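TRAP dicarboxylate transporter-DctP subunit (Marinobacter aquaeolei, PDB 4PFI) probably binds a solute in the periplasm and delivers it to a TRAP-type membrane transporter, as other DctP-family binding proteins do. Local coordinates at residues F154-W159 with E276-L281; S48-Y53 with L96-P101; I137-P142 with G328-A333; T111-L116 with Q321-L326; Y207-L210 with N214-G217. All blocks are in the same frame, centred on the assembly; numbering follows the deposited sequence.

Interaction 1: F154-W159 with E276-L281; sequences FVPEGW and EEAWTL
Ala278 is the first residue of helix 276-281 to meet strand 154-159, and its methyl group rests against two neighbouring strand side chains. Val155 CG1 comes within 3.8 Å of Ala278 CB, and Pro156 CD within 3.9 Å of the same carbon. Val155 reaches it because CG1 stands anti to the backbone N (chi1 -178°), while its other branch, CG2, packs on Tyr53. The next residue, Trp279, lays its indole across the proline. Pro156 CG lies 3.5 Å from the centroid of the five-membered ring and only 8° off the ring normal, a CH-pi contact squarely over one face. Pro156 CB leans toward the six-membered half, 3.9 Å from Trp279 CE2. The two side chains cross at about a right angle, and further out the indole touches Leu131, Gln124 and Arg128 of helix 124-132 and Arg244 of strand 244-252.

Helix and strand run nearly parallel here, 14° apart with their axes 7.7 Å from each other. They belong to the long helix 263-296 and the long strand 149-164, elements of the kind that span both lobes in TRAP solute-binding proteins. The contact holds by dispersion and by the CH-pi interaction, in which slightly positive proline C-H groups probably feel the electron-rich ring face, and it depends on close fit rather than on polar pairing.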
# COMPACT_ATOMS: atom_id res chain seq x y z
N PHE A 154 -8.65 3.85 4.36
CA PHE A 154 -7.29 3.55 3.96
C PHE A 154 -6.47 3.06 5.16
O PHE A 154 -6.67 3.52 6.28
CB PHE A 154 -6.66 4.80 3.34
CG PHE A 154 -7.35 5.26 2.07
CD1 PHE A 154 -7.41 4.43 0.96
CD2 PHE A 154 -7.99 6.50 2.00
CE1 PHE A 154 -8.06 4.84 -0.19
CE2 PHE A 154 -8.65 6.91 0.84
CZ PHE A 154 -8.68 6.08 -0.25
N VAL A 155 -5.56 2.12 4.91
CA VAL A 155 -4.67 1.60 5.94
C VAL A 155 -3.18 1.61 5.52
O VAL A 155 -2.84 1.11 4.45
CB VAL A 155 -5.06 0.17 6.30
CG1 VAL A 155 -4.16 -0.35 7.41
CG2 VAL A 155 -6.55 0.11 6.70
N PRO A 156 -2.30 2.17 6.37
CA PRO A 156 -0.85 2.22 6.11
C PRO A 156 -0.17 0.85 6.31
O PRO A 156 -0.51 0.17 7.28
CB PRO A 156 -0.35 3.21 7.17
CG PRO A 156 -1.31 3.02 8.34
CD PRO A 156 -2.66 2.70 7.70
N GLU A 157 0.73 0.43 5.42
CA GLU A 157 1.48 -0.83 5.63
C GLU A 157 2.97 -0.54 5.82
O GLU A 157 3.76 -1.43 6.15
CB GLU A 157 1.25 -1.83 4.51
CG GLU A 157 -0.19 -1.93 4.11
CD GLU A 157 -0.49 -3.03 3.10
OE1 GLU A 157 -0.71 -2.70 1.91
OE2 GLU A 157 -0.53 -4.23 3.48
N GLY A 158 3.35 0.72 5.64
CA GLY A 158 4.69 1.12 5.97
C GLY A 158 5.35 1.91 4.86
O GLY A 158 4.86 1.97 3.73
N TRP A 159 6.46 2.57 5.19
CA TRP A 159 7.27 3.25 4.21
C TRP A 159 7.75 2.26 3.14
O TRP A 159 8.30 1.21 3.47
CB TRP A 159 8.48 3.84 4.91
CG TRP A 159 8.24 5.14 5.59
CD1 TRP A 159 8.32 5.40 6.91
CD2 TRP A 159 7.85 6.37 4.96
NE1 TRP A 159 8.00 6.72 7.16
CE2 TRP A 159 7.72 7.34 5.98
CE3 TRP A 159 7.61 6.74 3.63
CZ2 TRP A 159 7.35 8.66 5.72
CZ3 TRP A 159 7.24 8.05 3.37
CH2 TRP A 159 7.12 9.00 4.41
N GLU A 276 -5.71 4.36 13.74
CA GLU A 276 -4.64 4.82 14.61
C GLU A 276 -3.75 3.67 15.05
O GLU A 276 -2.52 3.77 15.08
CB GLU A 276 -5.25 5.51 15.84
CG GLU A 276 -4.26 6.09 16.83
CD GLU A 276 -4.95 6.91 17.93
OE1 GLU A 276 -4.38 7.00 19.04
OE2 GLU A 276 -6.07 7.45 17.70
N GLU A 277 -4.39 2.56 15.42
CA GLU A 277 -3.67 1.36 15.82
C GLU A 277 -2.88 0.81 14.62
O GLU A 277 -1.82 0.23 14.79
CB GLU A 277 -4.67 0.32 16.33
CG GLU A 277 -4.08 -1.07 16.55
CD GLU A 277 -3.43 -1.26 17.92
OE1 GLU A 277 -3.55 -0.34 18.78
OE2 GLU A 277 -2.82 -2.33 18.14
N ALA A 278 -3.40 1.00 13.42
CA ALA A 278 -2.72 0.52 12.22
C ALA A 278 -1.37 1.23 12.06
O ALA A 278 -0.41 0.61 11.65
CB ALA A 278 -3.58 0.74 10.99
N TRP A 279 -1.30 2.52 12.38
CA TRP A 279 -0.05 3.23 12.28
C TRP A 279 0.96 2.63 13.24
O TRP A 279 2.15 2.56 12.95
CB TRP A 279 -0.23 4.72 12.54
CG TRP A 279 -0.83 5.38 11.35
CD1 TRP A 279 -2.17 5.56 11.09
CD2 TRP A 279 -0.13 5.93 10.23
NE1 TRP A 279 -2.33 6.18 9.88
CE2 TRP A 279 -1.10 6.42 9.33
CE3 TRP A 279 1.22 6.06 9.89
CZ2 TRP A 279 -0.77 7.04 8.13
CZ3 TRP A 279 1.55 6.67 8.69
CH2 TRP A 279 0.56 7.16 7.83
N THR A 280 0.47 2.13 14.37
CA THR A 280 1.36 1.57 15.37
C THR A 280 1.74 0.13 15.04
O THR A 280 2.86 -0.27 15.28
CB THR A 280 0.73 1.64 16.76
OG1 THR A 280 0.54 3.02 17.13
CG2 THR A 280 1.62 0.92 17.79
N LEU A 281 0.82 -0.64 14.48
CA LEU A 281 1.11 -2.01 14.12
C LEU A 281 2.17 -2.05 13.03
O LEU A 281 3.09 -2.88 13.06
CB LEU A 281 -0.14 -2.70 13.59
CG LEU A 281 -1.15 -3.14 14.65
CD1 LEU A 281 -2.50 -3.45 14.01
CD2 LEU A 281 -0.61 -4.36 15.41

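Interaction 2: S48-Y53 with L96-P101; sequences SVQHLY and LAFASP
Gln50 lies over one face of the Phe98 ring, its amide tilted 30° from the ring plane; the glutamine points toward the root of the phenylalanine, whose ring points back toward the helix. Gln50 CG sits 3.7 Å from the centroid of the Phe98 ring as a CH-pi contact. Beyond CG the glutamine is extended (chi2 -171°), which carries the amide back over the root of the phenylalanine, where Gln50 OE1 is 3.2 Å from Phe98 CB. Tyr53, one helical turn on, takes the ring at a different angle. The planes stand at 70° with centroids 5.4 Å apart, an offset edge-to-face pair in which Phe98 offers its edge and Tyr53 its face; the closest atoms are Phe98 CZ and Tyr53 CD1 at 3.4 Å. Ser48 caps the start of this helix, its OG accepting from His51 N at 3.1 Å in a nearly straight bond.

Both ends of the Gln50 amide have partners: OE1 accepts from Glu43 N and NE2 binds Glu157 OE2 on strand 149-164. Ser100 OG bonds to Glu43 OE1 nearby. A buried polar group is thus satisfied at its tip while its flat surface and aliphatic stem cover an aromatic ring, and the two bonds are consistent with holding the amide at this rotation over the ring.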
# COMPACT_ATOMS: atom_id res chain seq x y z
N SER A 48 1.38 -10.58 8.25
CA SER A 48 1.38 -9.26 7.62
C SER A 48 0.54 -8.23 8.38
O SER A 48 -0.30 -8.57 9.21
CB SER A 48 0.79 -9.35 6.22
OG SER A 48 -0.60 -9.64 6.34
N VAL A 49 0.75 -6.96 8.02
CA VAL A 49 -0.03 -5.85 8.55
C VAL A 49 -1.53 -6.06 8.30
O VAL A 49 -2.35 -5.80 9.18
CB VAL A 49 0.40 -4.52 7.91
CG1 VAL A 49 -0.44 -3.36 8.45
CG2 VAL A 49 1.89 -4.26 8.14
N GLN A 50 -1.89 -6.53 7.11
CA GLN A 50 -3.28 -6.83 6.80
C GLN A 50 -3.86 -7.88 7.74
O GLN A 50 -4.96 -7.72 8.25
CB GLN A 50 -3.41 -7.28 5.33
CG GLN A 50 -3.28 -6.13 4.36
CD GLN A 50 -3.61 -6.47 2.94
OE1 GLN A 50 -4.32 -7.44 2.66
NE2 GLN A 50 -3.09 -5.67 2.01
N HIS A 51 -3.13 -8.97 7.94
CA HIS A 51 -3.58 -9.99 8.85
C HIS A 51 -3.75 -9.45 10.30
O HIS A 51 -4.77 -9.67 10.95
CB HIS A 51 -2.62 -11.17 8.84
CG HIS A 51 -3.17 -12.39 9.50
ND1 HIS A 51 -2.49 -13.07 10.48
CD2 HIS A 51 -4.34 -13.04 9.32
CE1 HIS A 51 -3.22 -14.10 10.88
NE2 HIS A 51 -4.34 -14.10 10.20
N LEU A 52 -2.74 -8.73 10.81
CA LEU A 52 -2.82 -8.19 12.16
C LEU A 52 -4.01 -7.27 12.29
O LEU A 52 -4.73 -7.32 13.29
CB LEU A 52 -1.54 -7.44 12.49
CG LEU A 52 -0.34 -8.37 12.62
CD1 LEU A 52 0.95 -7.58 12.81
CD2 LEU A 52 -0.56 -9.36 13.75
N TYR A 53 -4.21 -6.42 11.29
CA TYR A 53 -5.34 -5.50 11.25
C TYR A 53 -6.63 -6.29 11.30
O TYR A 53 -7.52 -6.02 12.11
CB TYR A 53 -5.29 -4.66 9.98
CG TYR A 53 -6.43 -3.68 9.78
CD1 TYR A 53 -7.65 -4.07 9.21
CD2 TYR A 53 -6.28 -2.34 10.13
CE1 TYR A 53 -8.69 -3.16 9.01
CE2 TYR A 53 -7.32 -1.42 9.94
CZ TYR A 53 -8.52 -1.84 9.38
OH TYR A 53 -9.52 -0.92 9.19
N LEU A 96 -15.86 -8.20 2.53
CA LEU A 96 -14.80 -7.23 2.81
C LEU A 96 -13.47 -7.72 2.27
O LEU A 96 -13.15 -8.90 2.33
CB LEU A 96 -14.66 -7.06 4.33
CG LEU A 96 -15.80 -6.41 5.12
CD1 LEU A 96 -15.69 -6.74 6.63
CD2 LEU A 96 -15.80 -4.89 4.88
N ALA A 97 -12.66 -6.79 1.77
CA ALA A 97 -11.32 -7.13 1.30
C ALA A 97 -10.39 -5.93 1.35
O ALA A 97 -10.83 -4.79 1.37
CB ALA A 97 -11.37 -7.66 -0.11
N PHE A 98 -9.11 -6.23 1.40
CA PHE A 98 -8.10 -5.23 1.19
C PHE A 98 -7.88 -5.11 -0.31
O PHE A 98 -7.96 -6.09 -1.05
CB PHE A 98 -6.80 -5.63 1.89
CG PHE A 98 -6.74 -5.20 3.33
CD1 PHE A 98 -6.59 -3.86 3.65
CD2 PHE A 98 -6.82 -6.12 4.35
CE1 PHE A 98 -6.53 -3.45 4.97
CE2 PHE A 98 -6.75 -5.70 5.66
CZ PHE A 98 -6.61 -4.36 5.97
N ALA A 99 -7.61 -3.90 -0.77
CA ALA A 99 -7.28 -3.67 -2.17
C ALA A 99 -6.21 -2.59 -2.21
O ALA A 99 -6.44 -1.47 -1.76
CB ALA A 99 -8.50 -3.23 -2.97
N SER A 100 -5.05 -2.94 -2.74
CA SER A 100 -3.97 -1.98 -2.94
C SER A 100 -4.05 -1.29 -4.32
O SER A 100 -4.82 -1.71 -5.19
CB SER A 100 -2.66 -2.72 -2.76
OG SER A 100 -2.62 -3.27 -1.44
N PRO A 101 -3.27 -0.21 -4.51
CA PRO A 101 -3.33 0.53 -5.78
C PRO A 101 -2.99 -0.36 -6.98
O PRO A 101 -3.67 -0.24 -8.00
CB PRO A 101 -2.30 1.65 -5.59
CG PRO A 101 -2.29 1.89 -4.10
CD PRO A 101 -2.47 0.50 -3.50

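Interaction 3: I137-P142 with G328-A333; sequences ISAFEP and GEKGQA
The peptide carbonyl of Ala139 and the ring of Pro142 are what the end of Lys330 comes up against. Lys330 NZ is modelled 2.9 Å from Ala139 O, though the chain end is placed doubtfully, and it lies 4.3 Å from Pro142 CG. The aromatic ring of the first segment, that of Phe140, takes no part across the gap: it leaves the other side of helix 134-145 and meets Phe136 and Phe154 edge to face in the core.

Apart from the ammonium group, the lysine also brings its aliphatic stem, with Lys330 CE 4.0 Å from the methyl CB of Ala139. The doubt about the chain end arises because CE is too close to the carbonyl in the model. The overall route is plainer. CG stands anti to the backbone N (chi1 -166°), and bends at chi2 (46°) and chi4 (-65°) fold the chain toward helix 134-145 near its kink. There Pro142 has no N-H to give to the turn before. Helix 318-339 is kinked as well, at Glu329 and Lys330.

Ala139 also packs on Leu334 one turn further along, and Phe140 touches the same leucine. The contact is a small helix-to-helix meeting at the surface, joining helix 134-145, which leads into the long strand 149-164, to the C-terminal helix of this two-lobed periplasmic binding protein fold.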
# COMPACT_ATOMS: atom_id res chain seq x y z
N ILE A 137 -11.58 10.91 2.05
CA ILE A 137 -12.22 9.63 1.75
C ILE A 137 -13.31 9.85 0.70
O ILE A 137 -13.36 9.15 -0.31
CB ILE A 137 -12.82 8.99 3.02
CG1 ILE A 137 -11.71 8.63 4.01
CG2 ILE A 137 -13.67 7.75 2.65
CD1 ILE A 137 -12.18 7.82 5.23
N SER A 138 -14.17 10.83 0.94
CA SER A 138 -15.32 11.06 0.08
C SER A 138 -14.89 11.38 -1.35
O SER A 138 -15.56 11.00 -2.31
CB SER A 138 -16.22 12.17 0.64
OG SER A 138 -15.50 13.36 0.89
N ALA A 139 -13.76 12.07 -1.52
CA ALA A 139 -13.26 12.37 -2.86
C ALA A 139 -12.97 11.08 -3.66
O ALA A 139 -12.99 11.09 -4.90
CB ALA A 139 -12.00 13.27 -2.78
N PHE A 140 -12.76 9.98 -2.96
CA PHE A 140 -12.43 8.72 -3.61
C PHE A 140 -13.62 7.84 -3.80
O PHE A 140 -13.63 7.02 -4.72
CB PHE A 140 -11.42 7.96 -2.75
CG PHE A 140 -10.00 8.27 -3.08
CD1 PHE A 140 -9.38 7.66 -4.16
CD2 PHE A 140 -9.28 9.14 -2.30
CE1 PHE A 140 -8.06 7.91 -4.45
CE2 PHE A 140 -7.95 9.40 -2.58
CZ PHE A 140 -7.33 8.78 -3.66
N GLU A 141 -14.61 7.99 -2.93
CA GLU A 141 -15.80 7.13 -2.94
C GLU A 141 -16.43 6.91 -4.32
O GLU A 141 -16.75 5.78 -4.67
CB GLU A 141 -16.87 7.67 -1.98
CG GLU A 141 -16.69 7.24 -0.53
CD GLU A 141 -17.80 7.77 0.39
OE1 GLU A 141 -18.99 7.74 0.00
OE2 GLU A 141 -17.46 8.22 1.51
N PRO A 142 -16.63 7.98 -5.09
CA PRO A 142 -17.24 7.87 -6.42
C PRO A 142 -16.40 7.01 -7.37
O PRO A 142 -16.97 6.21 -8.11
CB PRO A 142 -17.31 9.32 -6.90
CG PRO A 142 -17.25 10.14 -5.67
CD PRO A 142 -16.36 9.39 -4.74
N GLY A 328 -7.27 13.36 -14.80
CA GLY A 328 -7.85 14.67 -15.03
C GLY A 328 -8.07 15.50 -13.78
O GLY A 328 -7.23 15.54 -12.88
N GLU A 329 -9.22 16.15 -13.73
CA GLU A 329 -9.51 17.17 -12.72
C GLU A 329 -9.62 16.60 -11.31
O GLU A 329 -9.27 17.28 -10.33
CB GLU A 329 -10.81 17.90 -13.09
CG GLU A 329 -10.68 18.75 -14.33
CD GLU A 329 -9.74 19.93 -14.12
OE1 GLU A 329 -9.60 20.39 -12.96
OE2 GLU A 329 -9.12 20.39 -15.11
N LYS A 330 -10.13 15.38 -11.20
CA LYS A 330 -10.20 14.73 -9.90
C LYS A 330 -8.79 14.52 -9.34
O LYS A 330 -8.53 14.78 -8.16
CB LYS A 330 -10.93 13.39 -10.03
CG LYS A 330 -11.34 12.81 -8.69
CD LYS A 330 -11.98 13.89 -7.80
CE LYS A 330 -12.84 13.32 -6.68
NZ LYS A 330 -14.02 12.58 -7.21
N GLY A 331 -7.88 14.06 -10.19
CA GLY A 331 -6.50 13.84 -9.81
C GLY A 331 -5.85 15.12 -9.29
O GLY A 331 -5.13 15.09 -8.29
N GLN A 332 -6.13 16.22 -9.97
CA GLN A 332 -5.63 17.54 -9.57
C GLN A 332 -6.04 17.92 -8.17
O GLN A 332 -5.23 18.45 -7.40
CB GLN A 332 -6.17 18.61 -10.49
CG GLN A 332 -5.18 19.21 -11.43
CD GLN A 332 -5.79 20.40 -12.13
OE1 GLN A 332 -6.77 20.96 -11.65
NE2 GLN A 332 -5.24 20.78 -13.27
N ALA A 333 -7.31 17.68 -7.84
CA ALA A 333 -7.87 18.09 -6.55
C ALA A 333 -7.32 17.22 -5.44
O ALA A 333 -7.03 17.71 -4.35
CB ALA A 333 -9.39 18.01 -6.58

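Interaction 4: T111-L116 with Q321-L326; sequences TGLFNL and QRFIEL
Phe323, on the C-terminal helix 318-339, packs its ring against a 3-10 turn at residues 111-115, between helices 101-104 and 124-132. Phe323 CE1 comes 3.4 Å from Leu113 N and 3.8 Å from Gly112 C, so the ring rests on the main chain itself. It can do so because Gly112, the residue nearest it in the backbone register, has no side chain. CG of Phe323 is anti to its own backbone N (chi1 178°), which swings the ring out from the helix toward the turn.

Side chains finish the contact. Phe323 CZ meets Leu113 CB at 3.9 Å, while Leu116 CD1 reaches Phe323 CD2 at 3.9 Å from beyond the turn, the two side chains crossing at about a right angle. The turn keeps its shape through i to i+3 bonds, Phe114 N to Thr111 O and Asn115 N to Gly112 O. Thr186 of helix 185-192 touches both Leu116 and Phe323, and Ile335 lies against both Leu113 and Phe323.

Away from the turn, Arg322 NE and Glu325 OE1 form a salt bridge along the same helix. One aromatic side chain, then, is buried against a tight turn, joining the C-terminal helix to the loop between helices 101-104 and 124-132, a join made by an aromatic ring on main chain and leucine side chains within the alpha/beta binding-protein fold.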
# COMPACT_ATOMS: atom_id res chain seq x y z
N THR A 111 -6.19 5.89 -7.30
CA THR A 111 -5.36 5.31 -6.24
C THR A 111 -3.86 5.48 -6.57
O THR A 111 -3.02 5.35 -5.69
CB THR A 111 -5.71 3.83 -5.96
OG1 THR A 111 -5.62 3.06 -7.16
CG2 THR A 111 -7.12 3.71 -5.40
N GLY A 112 -3.54 5.79 -7.83
CA GLY A 112 -2.18 6.11 -8.21
C GLY A 112 -1.59 7.23 -7.35
O GLY A 112 -0.38 7.32 -7.19
N LEU A 113 -2.44 8.09 -6.82
CA LEU A 113 -2.01 9.12 -5.90
C LEU A 113 -1.05 8.56 -4.84
O LEU A 113 -0.09 9.22 -4.48
CB LEU A 113 -3.23 9.73 -5.21
CG LEU A 113 -2.97 10.84 -4.18
CD1 LEU A 113 -2.80 12.19 -4.88
CD2 LEU A 113 -4.13 10.89 -3.14
N PHE A 114 -1.32 7.35 -4.37
CA PHE A 114 -0.57 6.74 -3.27
C PHE A 114 0.79 6.18 -3.66
O PHE A 114 1.56 5.78 -2.79
CB PHE A 114 -1.40 5.64 -2.60
CG PHE A 114 -2.64 6.15 -1.97
CD1 PHE A 114 -2.57 7.08 -0.94
CD2 PHE A 114 -3.89 5.75 -2.43
CE1 PHE A 114 -3.73 7.59 -0.36
CE2 PHE A 114 -5.05 6.25 -1.86
CZ PHE A 114 -4.97 7.18 -0.81
N ASN A 115 1.07 6.12 -4.96
CA ASN A 115 2.41 5.74 -5.43
C ASN A 115 3.25 6.95 -5.88
O ASN A 115 4.38 6.77 -6.32
CB ASN A 115 2.36 4.72 -6.56
CG ASN A 115 1.53 3.47 -6.24
OD1 ASN A 115 0.84 2.95 -7.11
ND2 ASN A 115 1.60 3.00 -5.00
N LEU A 116 2.71 8.17 -5.80
CA LEU A 116 3.49 9.38 -6.13
C LEU A 116 4.55 9.67 -5.05
O LEU A 116 4.26 9.62 -3.86
CB LEU A 116 2.58 10.60 -6.32
CG LEU A 116 1.76 10.59 -7.61
CD1 LEU A 116 0.75 11.71 -7.59
CD2 LEU A 116 2.66 10.71 -8.85
N GLN A 321 2.57 14.76 -13.50
CA GLN A 321 2.04 15.10 -14.81
C GLN A 321 1.31 13.90 -15.41
O GLN A 321 0.16 14.00 -15.78
CB GLN A 321 3.18 15.57 -15.71
CG GLN A 321 2.76 15.93 -17.14
CD GLN A 321 3.96 16.24 -18.02
OE1 GLN A 321 4.82 17.06 -17.66
NE2 GLN A 321 4.04 15.58 -19.17
N ARG A 322 2.00 12.76 -15.49
CA ARG A 322 1.41 11.52 -16.02
C ARG A 322 0.15 11.15 -15.24
O ARG A 322 -0.83 10.66 -15.80
CB ARG A 322 2.43 10.37 -15.99
CG ARG A 322 1.85 8.97 -16.28
CD ARG A 322 1.30 8.80 -17.71
NE ARG A 322 2.15 9.43 -18.73
CZ ARG A 322 3.29 8.90 -19.21
NH1 ARG A 322 3.74 7.73 -18.75
NH2 ARG A 322 3.99 9.56 -20.13
N PHE A 323 0.16 11.42 -13.93
CA PHE A 323 -0.97 11.08 -13.08
C PHE A 323 -2.18 11.92 -13.44
O PHE A 323 -3.28 11.39 -13.50
CB PHE A 323 -0.64 11.29 -11.59
CG PHE A 323 -1.80 11.01 -10.67
CD1 PHE A 323 -2.35 9.75 -10.59
CD2 PHE A 323 -2.36 12.04 -9.90
CE1 PHE A 323 -3.42 9.50 -9.75
CE2 PHE A 323 -3.43 11.79 -9.05
CZ PHE A 323 -3.96 10.53 -8.98
N ILE A 324 -1.96 13.21 -13.65
CA ILE A 324 -3.03 14.15 -14.05
C ILE A 324 -3.61 13.79 -15.42
O ILE A 324 -4.82 13.72 -15.57
CB ILE A 324 -2.55 15.63 -14.11
CG1 ILE A 324 -2.12 16.12 -12.73
CG2 ILE A 324 -3.67 16.54 -14.64
CD1 ILE A 324 -3.15 15.88 -11.66
N GLU A 325 -2.74 13.57 -16.41
CA GLU A 325 -3.18 13.10 -17.72
C GLU A 325 -4.13 11.91 -17.61
O GLU A 325 -5.10 11.80 -18.35
CB GLU A 325 -1.98 12.68 -18.58
CG GLU A 325 -1.04 13.80 -18.93
CD GLU A 325 0.30 13.30 -19.48
OE1 GLU A 325 0.54 12.06 -19.47
OE2 GLU A 325 1.12 14.14 -19.91
N LEU A 326 -3.85 11.01 -16.67
CA LEU A 326 -4.62 9.79 -16.49
C LEU A 326 -5.91 9.94 -15.69
O LEU A 326 -6.82 9.12 -15.83
CB LEU A 326 -3.75 8.72 -15.82
CG LEU A 326 -2.74 8.01 -16.73
CD1 LEU A 326 -1.77 7.11 -15.93
CD2 LEU A 326 -3.47 7.21 -17.82

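Interaction 5: Y207-L210 with N214-G217; sequences YSDL and NIDG
Asp209 and Asn214 grip each other twice at the end of helix 203-212. Asn214 ND2 donates to Asp209 OD1 at 3.1 Å with an N-H...O angle of 160°. The bond lies near the amide plane but meets the carboxylate from above its own plane, the two groups being turned 78° apart. In the backbone, Asp209 O takes weak bonds from Asn214 N at 2.9 Å and from Ile215 N at 3.3 Å as the chain leaves the helix.

Ile215 packs against the last turn: its CD1 is 3.8 Å from Asp209 CB, and its CG2 is 3.7 Å from Leu210 CD2. A water bridges Leu210 O (3.0 Å) and Ile215 O (2.8 Å), placed to donate to either, though other acceptors compete for its protons.

Further out, Gln205 NE2 holds Asp209 OD2, Asp216 bonds to Arg178, and Leu210 touches the sodium ligand Gln234, its side chain about 10 Å from the metal. The helix sits in a beta-alpha-beta crossover, between strands 197-199 and 217-220 that flank 178-180. With an amide on each oxygen, the carboxylate is probably held in rotation, and its charge, near a helix C-terminus, is probably eased by these donors.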
# COMPACT_ATOMS: atom_id res chain seq x y z
N TYR A 207 12.80 -13.06 -6.55
CA TYR A 207 13.97 -13.52 -5.81
C TYR A 207 15.06 -14.00 -6.77
O TYR A 207 16.18 -13.51 -6.74
CB TYR A 207 13.59 -14.62 -4.80
CG TYR A 207 14.74 -15.18 -4.00
CD1 TYR A 207 15.62 -16.12 -4.54
CD2 TYR A 207 14.93 -14.79 -2.67
CE1 TYR A 207 16.66 -16.63 -3.78
CE2 TYR A 207 15.95 -15.31 -1.90
CZ TYR A 207 16.81 -16.23 -2.45
OH TYR A 207 17.83 -16.74 -1.68
N SER A 208 14.71 -14.94 -7.63
CA SER A 208 15.66 -15.48 -8.58
C SER A 208 16.12 -14.46 -9.64
O SER A 208 17.30 -14.44 -9.96
CB SER A 208 15.15 -16.80 -9.21
OG SER A 208 13.92 -16.61 -9.88
N ASP A 209 15.22 -13.62 -10.17
CA ASP A 209 15.65 -12.54 -11.07
C ASP A 209 16.63 -11.56 -10.36
O ASP A 209 17.61 -11.12 -10.97
CB ASP A 209 14.46 -11.75 -11.67
CG ASP A 209 13.80 -12.45 -12.88
OD1 ASP A 209 14.39 -13.38 -13.49
OD2 ASP A 209 12.65 -12.06 -13.23
N LEU A 210 16.39 -11.23 -9.10
CA LEU A 210 17.35 -10.38 -8.37
C LEU A 210 18.70 -11.10 -8.29
O LEU A 210 19.77 -10.49 -8.44
CB LEU A 210 16.90 -10.04 -6.94
CG LEU A 210 15.78 -9.00 -6.77
CD1 LEU A 210 15.39 -8.85 -5.31
CD2 LEU A 210 16.20 -7.63 -7.37
N ASN A 214 18.97 -10.19 -13.40
CA ASN A 214 17.98 -9.76 -14.41
C ASN A 214 17.22 -8.50 -13.99
O ASN A 214 16.72 -7.74 -14.81
CB ASN A 214 16.97 -10.88 -14.71
CG ASN A 214 17.64 -12.12 -15.26
OD1 ASN A 214 18.59 -12.05 -16.04
ND2 ASN A 214 17.14 -13.27 -14.84
N ILE A 215 17.11 -8.32 -12.68
CA ILE A 215 16.51 -7.14 -12.10
C ILE A 215 17.54 -6.57 -11.12
O ILE A 215 18.17 -7.34 -10.39
CB ILE A 215 15.23 -7.53 -11.33
CG1 ILE A 215 14.14 -7.91 -12.31
CG2 ILE A 215 14.71 -6.39 -10.52
CD1 ILE A 215 12.85 -8.30 -11.61
N ASP A 216 17.72 -5.26 -11.09
CA ASP A 216 18.75 -4.64 -10.25
C ASP A 216 18.28 -4.24 -8.85
O ASP A 216 19.07 -4.22 -7.91
CB ASP A 216 19.35 -3.45 -10.98
CG ASP A 216 20.00 -3.89 -12.29
OD1 ASP A 216 20.97 -4.71 -12.21
OD2 ASP A 216 19.51 -3.51 -13.37
N GLY A 217 17.00 -3.99 -8.70
CA GLY A 217 16.48 -3.70 -7.38
C GLY A 217 14.98 -3.69 -7.39
O GLY A 217 14.35 -3.93 -8.42
O HOH W 1 20.04 -7.48 -8.31

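In the fold
From the N terminus, interaction 2 closes first, tying helix 49-65 to strand 96-99. Interactions 4 and 3 then open, at 111-116 and 137-142, and both close on the C-terminal helix 318-339, where their segments alternate, so the two loops cross. Interaction 1, strand 149-164 against helix 263-296, is nested inside both, and interaction 5 is nested within interaction 1. Interactions 1 and 2 touch and reach the same sheet; a cluster of phenylalanines links interactions 1, 3 and 4, and Pro101 carries interaction 2 to the 111-116 turn. Interaction 5 stands apart, its centre about 28 Å from that of interaction 1.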